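Local coordinates for Poly(beta-D-mannuronate) C5 epimerase (Pseudomonas syringae pv. tomato, PDB 4NK6), which converts β-D-mannuronate to α-L-guluronate within alginate and belongs to a periplasmic complex that shields the new polymer on its way to the outer membrane, at residues 278-283 against 300-305; 171-176 against 201-206; 386-391 against 429-434; 116-121 against 139-144; 28-33 against 304-309. All blocks are in the same frame, centred on the assembly; numbering follows the deposited sequence.

Contact 1: 278-283 against 300-305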
# COMPACT_ATOMS: atom_id res chain seq x y z
N HIS A 278 -10.23 6.17 0.96
CA HIS A 278 -10.61 7.04 2.07
C HIS A 278 -10.85 6.27 3.36
O HIS A 278 -11.24 5.10 3.34
CB HIS A 278 -11.87 7.81 1.69
CG HIS A 278 -13.01 6.92 1.29
ND1 HIS A 278 -13.94 6.46 2.20
CD2 HIS A 278 -13.34 6.37 0.10
CE1 HIS A 278 -14.81 5.69 1.58
NE2 HIS A 278 -14.47 5.61 0.30
N GLY A 279 -10.64 6.93 4.50
CA GLY A 279 -10.88 6.33 5.80
C GLY A 279 -9.78 5.33 6.14
O GLY A 279 -9.95 4.48 7.00
N LEU A 280 -8.65 5.43 5.46
CA LEU A 280 -7.58 4.47 5.68
C LEU A 280 -6.91 4.72 7.03
O LEU A 280 -6.80 5.87 7.48
CB LEU A 280 -6.55 4.53 4.55
CG LEU A 280 -7.10 4.50 3.12
CD1 LEU A 280 -5.94 4.49 2.16
CD2 LEU A 280 -7.99 3.28 2.87
N ILE A 281 -6.47 3.64 7.66
CA ILE A 281 -5.77 3.69 8.94
C ILE A 281 -4.40 3.06 8.75
O ILE A 281 -4.25 1.84 8.65
CB ILE A 281 -6.56 2.96 10.05
CG1 ILE A 281 -7.88 3.69 10.34
CG2 ILE A 281 -5.73 2.85 11.33
CD1 ILE A 281 -8.86 2.90 11.24
N ILE A 282 -3.39 3.91 8.68
CA ILE A 282 -2.03 3.46 8.48
C ILE A 282 -1.23 3.79 9.73
O ILE A 282 -0.86 4.94 9.93
CB ILE A 282 -1.42 4.16 7.25
CG1 ILE A 282 -2.27 3.83 6.01
CG2 ILE A 282 0.02 3.72 7.04
CD1 ILE A 282 -1.98 4.73 4.82
N ALA A 283 -0.98 2.78 10.56
CA ALA A 283 -0.45 3.03 11.91
C ALA A 283 0.57 2.00 12.42
O ALA A 283 0.47 0.81 12.13
CB ALA A 283 -1.61 3.13 12.90
N ARG A 300 -3.63 11.17 -5.05
CA ARG A 300 -4.85 11.37 -5.85
C ARG A 300 -6.13 11.18 -5.07
O ARG A 300 -6.80 10.14 -5.16
CB ARG A 300 -4.86 10.57 -7.17
CG ARG A 300 -5.99 11.04 -8.11
CD ARG A 300 -5.93 10.42 -9.50
NE ARG A 300 -4.81 10.93 -10.29
CZ ARG A 300 -3.77 10.21 -10.67
NH1 ARG A 300 -3.69 8.92 -10.35
NH2 ARG A 300 -2.80 10.77 -11.40
N GLU A 301 -6.47 12.23 -4.32
CA GLU A 301 -7.67 12.26 -3.49
C GLU A 301 -7.77 11.10 -2.53
O GLU A 301 -8.84 10.51 -2.36
CB GLU A 301 -8.93 12.36 -4.35
CG GLU A 301 -8.87 13.50 -5.35
CD GLU A 301 -10.23 13.80 -5.93
OE1 GLU A 301 -10.56 13.25 -6.99
OE2 GLU A 301 -10.98 14.58 -5.29
N VAL A 302 -6.67 10.75 -1.89
CA VAL A 302 -6.78 9.89 -0.73
C VAL A 302 -7.14 10.81 0.42
O VAL A 302 -6.34 11.65 0.84
CB VAL A 302 -5.51 9.09 -0.48
CG1 VAL A 302 -5.72 8.17 0.72
CG2 VAL A 302 -5.18 8.27 -1.72
N ASP A 303 -8.38 10.68 0.91
CA ASP A 303 -8.96 11.66 1.81
C ASP A 303 -9.38 11.06 3.15
O ASP A 303 -9.60 9.85 3.25
CB ASP A 303 -10.18 12.34 1.17
CG ASP A 303 -9.82 13.15 -0.08
OD1 ASP A 303 -8.62 13.33 -0.34
OD2 ASP A 303 -10.75 13.61 -0.78
N ASN A 304 -9.48 11.91 4.17
CA ASN A 304 -10.04 11.52 5.46
C ASN A 304 -9.40 10.28 6.03
O ASN A 304 -10.08 9.38 6.53
CB ASN A 304 -11.56 11.34 5.33
CG ASN A 304 -12.24 12.57 4.73
OD1 ASN A 304 -11.83 13.70 5.01
ND2 ASN A 304 -13.24 12.35 3.90
N SER A 305 -8.07 10.23 5.95
CA SER A 305 -7.31 9.07 6.40
C SER A 305 -6.39 9.46 7.56
O SER A 305 -6.29 10.63 7.95
CB SER A 305 -6.51 8.48 5.24
OG SER A 305 -7.37 7.99 4.22

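Contact 2: 171-176 against 201-206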
# COMPACT_ATOMS: atom_id res chain seq x y z
N ASN A 171 15.51 -21.68 -7.46
CA ASN A 171 15.22 -22.39 -6.21
C ASN A 171 15.29 -21.46 -5.00
O ASN A 171 15.93 -21.76 -3.99
CB ASN A 171 16.15 -23.60 -6.03
CG ASN A 171 15.72 -24.50 -4.88
OD1 ASN A 171 14.53 -24.69 -4.63
ND2 ASN A 171 16.70 -25.05 -4.17
N GLY A 172 14.63 -20.31 -5.12
CA GLY A 172 14.61 -19.32 -4.06
C GLY A 172 13.62 -18.23 -4.40
O GLY A 172 12.89 -18.34 -5.39
N LEU A 173 13.58 -17.18 -3.58
CA LEU A 173 12.71 -16.04 -3.82
C LEU A 173 12.99 -15.44 -5.19
O LEU A 173 14.13 -15.43 -5.66
CB LEU A 173 12.93 -14.97 -2.75
CG LEU A 173 12.55 -15.34 -1.31
CD1 LEU A 173 12.90 -14.20 -0.33
CD2 LEU A 173 11.07 -15.66 -1.26
N ALA A 174 11.94 -14.93 -5.84
CA ALA A 174 12.08 -14.23 -7.11
C ALA A 174 12.65 -12.83 -6.89
O ALA A 174 11.94 -11.83 -7.09
CB ALA A 174 10.73 -14.14 -7.82
N ALA A 175 13.91 -12.76 -6.49
CA ALA A 175 14.55 -11.49 -6.14
C ALA A 175 14.40 -10.47 -7.27
O ALA A 175 14.48 -10.83 -8.44
CB ALA A 175 16.02 -11.69 -5.80
N TYR A 176 14.14 -9.21 -6.91
CA TYR A 176 13.90 -8.18 -7.91
C TYR A 176 15.10 -8.00 -8.84
O TYR A 176 16.23 -7.98 -8.38
CB TYR A 176 13.58 -6.84 -7.25
CG TYR A 176 13.49 -5.75 -8.27
CD1 TYR A 176 12.39 -5.66 -9.11
CD2 TYR A 176 14.53 -4.83 -8.44
CE1 TYR A 176 12.30 -4.67 -10.06
CE2 TYR A 176 14.45 -3.83 -9.41
CZ TYR A 176 13.32 -3.77 -10.21
OH TYR A 176 13.20 -2.80 -11.18
N MET A 201 5.51 -11.99 3.36
CA MET A 201 5.53 -12.09 1.89
C MET A 201 6.74 -11.37 1.35
O MET A 201 7.10 -10.31 1.85
CB MET A 201 4.28 -11.46 1.27
CG MET A 201 2.97 -11.99 1.85
SD MET A 201 1.53 -11.51 0.87
CE MET A 201 0.26 -12.39 1.77
N ALA A 202 7.37 -11.94 0.33
CA ALA A 202 8.52 -11.29 -0.26
C ALA A 202 8.54 -11.42 -1.79
O ALA A 202 8.00 -12.38 -2.35
CB ALA A 202 9.81 -11.84 0.35
N SER A 203 9.14 -10.43 -2.44
CA SER A 203 9.50 -10.52 -3.85
C SER A 203 8.32 -10.49 -4.84
O SER A 203 8.46 -10.89 -5.99
CB SER A 203 10.41 -11.73 -4.10
OG SER A 203 11.65 -11.52 -3.44
N MET A 204 7.19 -9.96 -4.39
CA MET A 204 6.02 -9.88 -5.26
C MET A 204 5.93 -8.58 -6.03
O MET A 204 6.40 -7.54 -5.59
CB MET A 204 4.74 -9.98 -4.42
CG MET A 204 4.52 -11.35 -3.80
SD MET A 204 2.96 -11.31 -2.91
CE MET A 204 2.89 -13.01 -2.32
N GLY A 205 5.26 -8.64 -7.18
CA GLY A 205 4.90 -7.43 -7.88
C GLY A 205 5.89 -7.01 -8.94
O GLY A 205 7.08 -7.32 -8.87
N TYR A 206 5.38 -6.28 -9.92
CA TYR A 206 6.22 -5.71 -10.96
C TYR A 206 5.48 -4.57 -11.65
O TYR A 206 4.34 -4.26 -11.29
CB TYR A 206 6.69 -6.79 -11.94
CG TYR A 206 5.61 -7.37 -12.84
CD1 TYR A 206 4.56 -8.11 -12.32
CD2 TYR A 206 5.67 -7.19 -14.23
CE1 TYR A 206 3.58 -8.66 -13.15
CE2 TYR A 206 4.69 -7.73 -15.07
CZ TYR A 206 3.65 -8.47 -14.52
OH TYR A 206 2.66 -9.01 -15.33

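Contact 3: 386-391 against 429-434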
# COMPACT_ATOMS: atom_id res chain seq x y z
N GLY A 386 18.93 18.23 6.82
CA GLY A 386 20.02 18.79 6.04
C GLY A 386 19.73 20.19 5.53
O GLY A 386 20.63 21.02 5.41
N LEU A 387 18.47 20.47 5.23
CA LEU A 387 18.14 21.79 4.70
C LEU A 387 17.25 22.58 5.67
O LEU A 387 17.70 22.90 6.78
CB LEU A 387 17.54 21.70 3.28
CG LEU A 387 18.52 21.11 2.25
CD1 LEU A 387 17.83 20.81 0.92
CD2 LEU A 387 19.76 22.02 2.03
N MET A 388 16.02 22.90 5.28
CA MET A 388 15.14 23.67 6.17
C MET A 388 14.38 22.73 7.10
O MET A 388 14.14 21.57 6.77
CB MET A 388 14.14 24.52 5.38
CG MET A 388 14.76 25.59 4.52
SD MET A 388 15.56 26.89 5.48
CE MET A 388 16.14 27.94 4.14
N GLY A 389 13.99 23.24 8.27
CA GLY A 389 13.08 22.50 9.12
C GLY A 389 11.72 22.42 8.44
O GLY A 389 11.16 21.34 8.27
N VAL A 390 11.20 23.58 8.04
CA VAL A 390 9.95 23.66 7.29
C VAL A 390 10.15 24.54 6.05
O VAL A 390 10.71 25.63 6.14
CB VAL A 390 8.80 24.21 8.17
CG1 VAL A 390 7.56 24.53 7.33
CG2 VAL A 390 8.46 23.23 9.29
N TYR A 391 9.71 24.05 4.89
CA TYR A 391 9.88 24.80 3.63
C TYR A 391 8.57 24.85 2.86
O TYR A 391 8.02 23.82 2.50
CB TYR A 391 10.97 24.15 2.77
CG TYR A 391 11.17 24.79 1.39
CD1 TYR A 391 11.14 26.16 1.22
CD2 TYR A 391 11.42 23.99 0.28
CE1 TYR A 391 11.34 26.73 -0.04
CE2 TYR A 391 11.62 24.55 -0.97
CZ TYR A 391 11.57 25.91 -1.13
OH TYR A 391 11.77 26.46 -2.37
N PRO A 429 15.61 27.31 10.36
CA PRO A 429 14.38 26.70 10.87
C PRO A 429 13.26 26.65 9.82
O PRO A 429 12.55 25.64 9.72
CB PRO A 429 14.00 27.60 12.04
CG PRO A 429 14.73 28.90 11.80
CD PRO A 429 16.00 28.51 11.13
N LEU A 430 13.09 27.72 9.06
CA LEU A 430 12.03 27.74 8.06
C LEU A 430 12.24 28.75 6.94
O LEU A 430 12.93 29.76 7.09
CB LEU A 430 10.66 27.96 8.71
CG LEU A 430 10.26 29.40 9.00
CD1 LEU A 430 8.78 29.51 9.37
CD2 LEU A 430 11.12 29.96 10.12
N SER A 431 11.63 28.44 5.81
CA SER A 431 11.55 29.34 4.68
C SER A 431 10.18 29.14 4.07
O SER A 431 9.76 28.01 3.83
CB SER A 431 12.64 29.00 3.66
OG SER A 431 12.59 29.88 2.56
N ILE A 432 9.46 30.24 3.84
CA ILE A 432 8.19 30.16 3.13
C ILE A 432 8.20 31.22 2.04
O ILE A 432 8.08 32.40 2.32
CB ILE A 432 6.96 30.42 4.03
CG1 ILE A 432 7.15 29.82 5.43
CG2 ILE A 432 5.71 29.85 3.36
CD1 ILE A 432 6.90 28.34 5.50
N ASP A 433 8.35 30.77 0.80
CA ASP A 433 8.49 31.66 -0.34
C ASP A 433 7.12 32.03 -0.93
O ASP A 433 6.32 31.16 -1.27
CB ASP A 433 9.36 30.98 -1.41
CG ASP A 433 9.63 31.88 -2.61
OD1 ASP A 433 9.75 33.11 -2.44
OD2 ASP A 433 9.74 31.34 -3.73
N SER A 434 6.87 33.33 -1.05
CA SER A 434 5.63 33.85 -1.62
C SER A 434 4.34 33.28 -1.02
O SER A 434 3.41 32.93 -1.76
CB SER A 434 5.61 33.62 -3.14
OG SER A 434 6.82 34.03 -3.74

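Contact 4: 116-121 against 139-144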
# COMPACT_ATOMS: atom_id res chain seq x y z
N VAL A 116 4.96 -27.09 3.09
CA VAL A 116 5.52 -26.19 2.08
C VAL A 116 4.98 -26.56 0.70
O VAL A 116 5.16 -27.68 0.24
CB VAL A 116 7.07 -26.27 2.05
CG1 VAL A 116 7.62 -25.32 0.99
CG2 VAL A 116 7.65 -25.95 3.41
N TYR A 117 4.32 -25.61 0.04
CA TYR A 117 3.60 -25.90 -1.20
C TYR A 117 4.03 -25.00 -2.37
O TYR A 117 4.32 -23.82 -2.17
CB TYR A 117 2.10 -25.72 -0.97
CG TYR A 117 1.61 -26.41 0.28
CD1 TYR A 117 1.25 -27.75 0.26
CD2 TYR A 117 1.50 -25.72 1.48
CE1 TYR A 117 0.80 -28.38 1.41
CE2 TYR A 117 1.05 -26.34 2.63
CZ TYR A 117 0.71 -27.67 2.59
OH TYR A 117 0.26 -28.29 3.73
N VAL A 118 4.05 -25.56 -3.58
CA VAL A 118 4.31 -24.76 -4.78
C VAL A 118 3.07 -24.71 -5.67
O VAL A 118 2.60 -25.74 -6.15
CB VAL A 118 5.48 -25.32 -5.62
CG1 VAL A 118 5.73 -24.43 -6.84
CG2 VAL A 118 6.74 -25.44 -4.79
N ALA A 119 2.53 -23.51 -5.89
CA ALA A 119 1.40 -23.33 -6.81
C ALA A 119 1.91 -23.06 -8.22
O ALA A 119 2.73 -22.16 -8.43
CB ALA A 119 0.52 -22.18 -6.36
N ARG A 120 1.43 -23.83 -9.19
CA ARG A 120 1.88 -23.63 -10.57
C ARG A 120 0.75 -23.13 -11.48
O ARG A 120 0.85 -23.19 -12.70
CB ARG A 120 2.52 -24.91 -11.12
CG ARG A 120 3.79 -25.28 -10.38
CD ARG A 120 4.59 -26.34 -11.11
NE ARG A 120 5.79 -26.72 -10.38
CZ ARG A 120 5.83 -27.70 -9.48
NH1 ARG A 120 4.74 -28.39 -9.20
NH2 ARG A 120 6.97 -27.99 -8.87
N LEU A 121 -0.31 -22.65 -10.85
CA LEU A 121 -1.39 -21.95 -11.54
C LEU A 121 -1.78 -20.77 -10.67
O LEU A 121 -1.49 -20.77 -9.48
CB LEU A 121 -2.61 -22.85 -11.72
CG LEU A 121 -2.54 -24.01 -12.72
CD1 LEU A 121 -3.87 -24.77 -12.76
CD2 LEU A 121 -2.18 -23.50 -14.12
N GLU A 139 4.84 -22.43 4.22
CA GLU A 139 5.08 -21.50 3.12
C GLU A 139 4.26 -21.87 1.88
O GLU A 139 4.23 -23.03 1.47
CB GLU A 139 6.57 -21.48 2.74
CG GLU A 139 6.92 -20.49 1.62
CD GLU A 139 8.38 -20.54 1.22
OE1 GLU A 139 8.93 -19.48 0.84
OE2 GLU A 139 8.98 -21.63 1.27
N LEU A 140 3.60 -20.89 1.28
CA LEU A 140 3.05 -21.06 -0.06
C LEU A 140 3.95 -20.34 -1.06
O LEU A 140 4.08 -19.11 -1.02
CB LEU A 140 1.62 -20.52 -0.16
CG LEU A 140 1.00 -20.52 -1.56
CD1 LEU A 140 0.98 -21.92 -2.18
CD2 LEU A 140 -0.40 -19.93 -1.52
N ARG A 141 4.59 -21.11 -1.92
CA ARG A 141 5.45 -20.57 -2.97
C ARG A 141 4.63 -20.43 -4.25
O ARG A 141 4.09 -21.42 -4.75
CB ARG A 141 6.63 -21.52 -3.21
CG ARG A 141 7.42 -21.89 -1.95
CD ARG A 141 8.49 -22.95 -2.22
NE ARG A 141 9.43 -23.06 -1.10
CZ ARG A 141 10.44 -23.92 -1.05
NH1 ARG A 141 10.66 -24.76 -2.06
NH2 ARG A 141 11.23 -23.95 0.01
N LEU A 142 4.54 -19.21 -4.77
CA LEU A 142 3.87 -18.95 -6.05
C LEU A 142 4.90 -18.98 -7.16
O LEU A 142 5.84 -18.20 -7.15
CB LEU A 142 3.17 -17.59 -6.03
CG LEU A 142 2.18 -17.39 -4.87
CD1 LEU A 142 1.55 -16.01 -4.91
CD2 LEU A 142 1.12 -18.49 -4.87
N SER A 143 4.72 -19.89 -8.12
CA SER A 143 5.70 -20.08 -9.18
C SER A 143 5.79 -18.88 -10.10
O SER A 143 4.82 -18.51 -10.76
CB SER A 143 5.37 -21.32 -10.01
OG SER A 143 6.25 -21.40 -11.12
N GLN A 144 6.97 -18.27 -10.16
CA GLN A 144 7.21 -17.18 -11.10
C GLN A 144 7.12 -17.67 -12.54
O GLN A 144 6.49 -17.03 -13.38
CB GLN A 144 8.57 -16.54 -10.85
CG GLN A 144 8.96 -15.47 -11.87
CD GLN A 144 10.29 -14.82 -11.54
OE1 GLN A 144 11.24 -15.50 -11.16
NE2 GLN A 144 10.35 -13.49 -11.67

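Contact 5: 28-33 against 304-309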
# COMPACT_ATOMS: atom_id res chain seq x y z
N PRO A 28 -5.53 15.63 18.19
CA PRO A 28 -6.46 14.87 17.36
C PRO A 28 -6.95 13.59 18.02
O PRO A 28 -6.23 12.97 18.81
CB PRO A 28 -5.63 14.54 16.11
CG PRO A 28 -4.22 14.65 16.54
CD PRO A 28 -4.20 15.75 17.55
N VAL A 29 -8.18 13.22 17.69
CA VAL A 29 -8.76 11.95 18.13
C VAL A 29 -8.44 10.90 17.08
O VAL A 29 -8.90 10.97 15.94
CB VAL A 29 -10.28 12.07 18.30
CG1 VAL A 29 -10.88 10.71 18.64
CG2 VAL A 29 -10.61 13.09 19.38
N LEU A 30 -7.62 9.93 17.47
CA LEU A 30 -7.14 8.94 16.52
C LEU A 30 -7.91 7.64 16.72
O LEU A 30 -8.28 7.32 17.84
CB LEU A 30 -5.64 8.73 16.70
CG LEU A 30 -4.78 9.97 16.46
CD1 LEU A 30 -3.35 9.71 16.87
CD2 LEU A 30 -4.85 10.39 15.00
N PRO A 31 -8.16 6.91 15.63
CA PRO A 31 -8.90 5.65 15.69
C PRO A 31 -8.26 4.68 16.68
O PRO A 31 -7.04 4.61 16.77
CB PRO A 31 -8.78 5.09 14.27
CG PRO A 31 -8.53 6.28 13.42
CD PRO A 31 -7.75 7.24 14.25
N ASP A 32 -9.10 3.96 17.41
CA ASP A 32 -8.66 2.92 18.32
C ASP A 32 -8.14 1.74 17.50
O ASP A 32 -8.77 1.34 16.53
CB ASP A 32 -9.83 2.52 19.22
CG ASP A 32 -9.52 1.34 20.11
OD1 ASP A 32 -8.34 1.15 20.46
OD2 ASP A 32 -10.47 0.61 20.46
N LEU A 33 -6.97 1.21 17.86
CA LEU A 33 -6.35 0.13 17.10
C LEU A 33 -6.48 -1.22 17.81
O LEU A 33 -6.09 -2.26 17.26
CB LEU A 33 -4.87 0.42 16.86
CG LEU A 33 -4.50 1.73 16.17
CD1 LEU A 33 -2.99 1.90 16.14
CD2 LEU A 33 -5.09 1.78 14.77
N ASN A 304 -9.48 11.91 4.17
CA ASN A 304 -10.04 11.52 5.46
C ASN A 304 -9.40 10.28 6.03
O ASN A 304 -10.08 9.38 6.53
CB ASN A 304 -11.56 11.34 5.33
CG ASN A 304 -12.24 12.57 4.73
OD1 ASN A 304 -11.83 13.70 5.01
ND2 ASN A 304 -13.24 12.35 3.90
N SER A 305 -8.07 10.23 5.95
CA SER A 305 -7.31 9.07 6.40
C SER A 305 -6.39 9.46 7.56
O SER A 305 -6.29 10.63 7.95
CB SER A 305 -6.51 8.48 5.24
OG SER A 305 -7.37 7.99 4.22
N PHE A 306 -5.71 8.46 8.11
CA PHE A 306 -4.93 8.67 9.30
C PHE A 306 -3.61 7.95 9.17
O PHE A 306 -3.57 6.73 8.95
CB PHE A 306 -5.66 8.13 10.54
CG PHE A 306 -7.07 8.64 10.70
CD1 PHE A 306 -8.12 8.05 10.02
CD2 PHE A 306 -7.35 9.68 11.57
CE1 PHE A 306 -9.43 8.50 10.18
CE2 PHE A 306 -8.65 10.14 11.75
CZ PHE A 306 -9.69 9.54 11.06
N ILE A 307 -2.54 8.71 9.30
CA ILE A 307 -1.20 8.16 9.23
C ILE A 307 -0.51 8.48 10.54
O ILE A 307 -0.10 9.62 10.76
CB ILE A 307 -0.42 8.77 8.03
CG1 ILE A 307 -1.16 8.48 6.72
CG2 ILE A 307 1.01 8.22 7.99
CD1 ILE A 307 -0.55 9.20 5.49
N PHE A 308 -0.42 7.50 11.44
CA PHE A 308 0.06 7.80 12.79
C PHE A 308 0.95 6.75 13.45
O PHE A 308 0.78 5.54 13.25
CB PHE A 308 -1.07 8.26 13.73
CG PHE A 308 -2.15 7.23 13.98
CD1 PHE A 308 -3.15 6.99 13.05
CD2 PHE A 308 -2.19 6.53 15.17
CE1 PHE A 308 -4.15 6.06 13.29
CE2 PHE A 308 -3.19 5.59 15.43
CZ PHE A 308 -4.17 5.36 14.48
N ARG A 309 1.89 7.24 14.25
CA ARG A 309 2.84 6.41 15.00
C ARG A 309 3.62 5.41 14.13
O ARG A 309 3.98 4.33 14.59
CB ARG A 309 2.14 5.72 16.18
CG ARG A 309 1.72 6.73 17.26
CD ARG A 309 1.50 6.06 18.60
NE ARG A 309 0.41 5.09 18.55
CZ ARG A 309 -0.86 5.38 18.80
NH1 ARG A 309 -1.22 6.63 19.12
NH2 ARG A 309 -1.78 4.42 18.74

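Contact 1: 278-283 against 300-305
Val-302 opens the contact with Leu-280: the two side chains cross at about a right angle, and the Val-302 CG1 methyl touches Leu-280 CD1 at 4.0 Å. Val-302 also lies close to the side chain of His-274, the inferred proton acceptor. At Asp-303 the backbone takes over. Its carbonyl oxygen receives a weak hydrogen bond from Gly-279 N and lies 3.2 Å from His-278 CA, while OD1 of its carboxylate takes the backbone N-H of Val-327. The carbonyl of Asn-304 meets the same amide, with Gly-279 N to Asn-304 O at 3.2 Å, weak and strongly bent (123°). Ser-305 finishes the walk. Its OG accepts the N-H of Leu-280, with Leu-280 N to Ser-305 OG at 3.1 Å, and donates its own proton to Asp-303 O at 3.1 Å from Ser-305 OG, arriving from above that carbonyl plane. Neighbouring coils of the right-handed beta-helix are joined here by one isolated bridge, His-278 with Asp-303, just before strands 281-288 and 306-308 pair. One hydroxyl ties the two loops together, and Gly-279 N, divided between two carbonyls in two weak bonds, leaves the serine-mediated bond to Leu-280 as the more definite polar link.

Contact 2: 171-176 against 201-206
Ser-203 meets Leu-173 and Ala-174 in a small packing contact that has no hydrogen bond between its two segments. The serine, in a left-handed backbone conformation (phi 71°), turns its side chain toward 171-176. Its methylene does most of the touching: Ser-203 CB comes to 3.4 Å from Ala-174 O. The hydroxyl oxygen lies alongside the base of the leucine, with Ser-203 OG 3.7 Å from Leu-173 CB, but its polar partner is Asp-243, whose OD2 also takes the N-H of Tyr-176.

Leu-173 spans the rest. Its CG stands beside its own backbone N (chi1 -65°), which carries the branch toward the strand and brings Leu-173 CD1 to 3.9 Å from the methyl CB of Ala-202.

Ala-174 is the centre of an inverse gamma turn, marked by a weak bond of 2.8 Å from Ala-175 N to Leu-173 O. The turn directs the chain past Ser-203, and Arg-183 clips the two segments from outside, bonding Ala-174 O through NH1 and Gly-205 O through NE.

Strands 172-173 and 200-202 both pair with strand 162-167, the first antiparallel, with a G1 beta bulge at Asn-171 and Gly-172, the second parallel. Ala-174 and Ala-202 both make backbone bonds to Ala-165. The arrangement is that of a beta hairpin branching from a parallel beta-helix, its arm packed against the chain as it leaves strand 200-202 of the next coil.

Contact 3: 386-391 against 429-434
Met-388 folds over Ser-431, and Tyr-391 flanks the same serine, so that the face of the strand pair carrying Tyr-391 and Ser-431 is built round one small residue. The methionine chain is bent at its second torsion (chi2 -67°), which turns the thioether across the neighbouring strand: Met-388 CE reaches 3.7 Å from Ser-431 CB, and the sulfur SD of Met-388 lies 4.0 Å from that same carbon. The tyrosine comes to the serine with one ring edge. With CG anti to the backbone N (chi1 176°), the ring is held beside Ser-431, and Tyr-391 CD1 lies 3.5 Å from Ser-431 O, which sits at the edge near the ring plane.

Val-390 and Leu-430 point to the other face and stand side by side, Val-390 CB and Leu-430 CB being 4.2 Å apart. The isobutyl end of Leu-430 leads away from the valine, whereas Ile-432 bends back, bringing its CD1 to 4.3 Å from Val-390 CG1. Between the faces, two backbone bonds set the parallel register: Val-390 N to Pro-429 O at 3.0 Å and Ser-431 N to Val-390 O at 3.0 Å.

Each segment turns a corner of the beta-helix, 386-391 at Gly-389 and Val-390, 429-434 at Pro-429. Leu-422 of strand 421-423 touches Val-390 and Pro-429, strand 437-441 receives Leu-430 and Ile-432, and the Tyr-391 ring stacks on His-393 and meets His-365. Strand 430-432 pairs in parallel with 388-393 as the outermost strand of its run, near the C-terminal end of the beta-helix.

Contact 4: 116-121 against 139-144
Val-116 and Val-118 form two bumps on one strand of the parallel beta-helix, and the extended side chain of Arg-141 on the next strand lies obliquely across both. Its methylene fits between them: Arg-141 CD is 4.0 Å from Val-118 CG2 and 4.1 Å from Val-116 CG1. Farther out, the same Val-116 methyl rests over one face of the guanidinium group, off centre toward its rim, and Trp-166 adds a cation-pi contact.

The face carrying Tyr-117 and Ala-119 is shaped differently: here a tyrosine and an alanine of one strand face two leucines of the other. Leu-140, its CG anti to the backbone N (chi1 174°), leans toward the partner strand and pushes CD1 between Tyr-117 CB and Ala-119 CB, 4.2 Å from the alanine. The Ala-119 methyl in turn fills the notch between two leucines, meeting Leu-142 CD2 at 4.0 Å. The tyrosine ring rises beyond this toward helix 97-103, where its OH bonds Gln-98.

Four nearly straight backbone bonds draw the strands together. The shortest runs from Arg-141 N to Tyr-117 O at 2.7 Å, and the strand axes diverge by only 20°. Next to the valines, Glu-139 holds the arginine in place: Arg-141 NE gives a straight salt-bridge hydrogen bond of 2.8 Å to Glu-139 OE2, within the guanidinium plane but from above the plane of the carboxylate.

Contact 5: 28-33 against 304-309
Phe-308 projects from a strand of the right-handed beta-helix against the N-terminal segment 28-33, which lies across the outside of the coils without a hydrogen bond to 304-309. The ring owes its position to a first torsion that sets CG between the backbone N and the carbonyl carbon (chi1 63°), and the side chain meets Leu-30 at its root, then Pro-31 and Leu-33 farther out. Phe-308 CB lies 4.1 Å from Leu-30 CD1. That methyl follows the ring outward and is closest to Phe-308 CD2, at 3.8 Å, while Leu-30 CB rests over a face of the ring, offset toward the rim, as a CH-pi contact. On one flank Phe-308 CE1 touches Pro-31 CD at 3.9 Å, and on the other Phe-308 CE2 touches Leu-33 CD1 at 3.8 Å. The tip is shared: Phe-308 CZ sits 3.7 Å from Leu-33 CD2 and equally far from Pro-31 O. Arg-309 completes the surroundings, with the Phe-308 edge over one face of its guanidinium group and its NH2 in the plane of the ring.

Leu-30, Pro-31 and Leu-33 also reach the neighbouring coils, Leu-30 touching Ile-330 and Tyr-333, and Pro-31 and Leu-33 touching Ile-281. The N-terminal segment therefore lies across three adjacent strands. Two residues before Phe-308, the second aromatic receives the proline from above: Pro-31 CG stands over the centre of the Phe-306 ring, 3.8 Å from its centroid and 8° off the normal.

How the contacts relate
Contact 5 opens first, at 28-33, and closes last but one, at 304-309, so its 270-residue loop contains contacts 4 and 2, which follow each other in series. Contact 4 joins successive coils in the early part of the beta-helix. Contact 2 adds a hairpin arm to the same region, and the two touch where Ala-174 CB meets Gln-144 OE1. Contact 1 closes its short loop at 300-305, sharing Asn-304 and Ser-305 with contact 5; contact 1 joins neighbouring coils, and contact 5 lays the N-terminal segment over them, Leu-33 CD2 touching Ile-281 CG2. Contact 3 comes after all of these, its centre about 50 Å from that of contact 4.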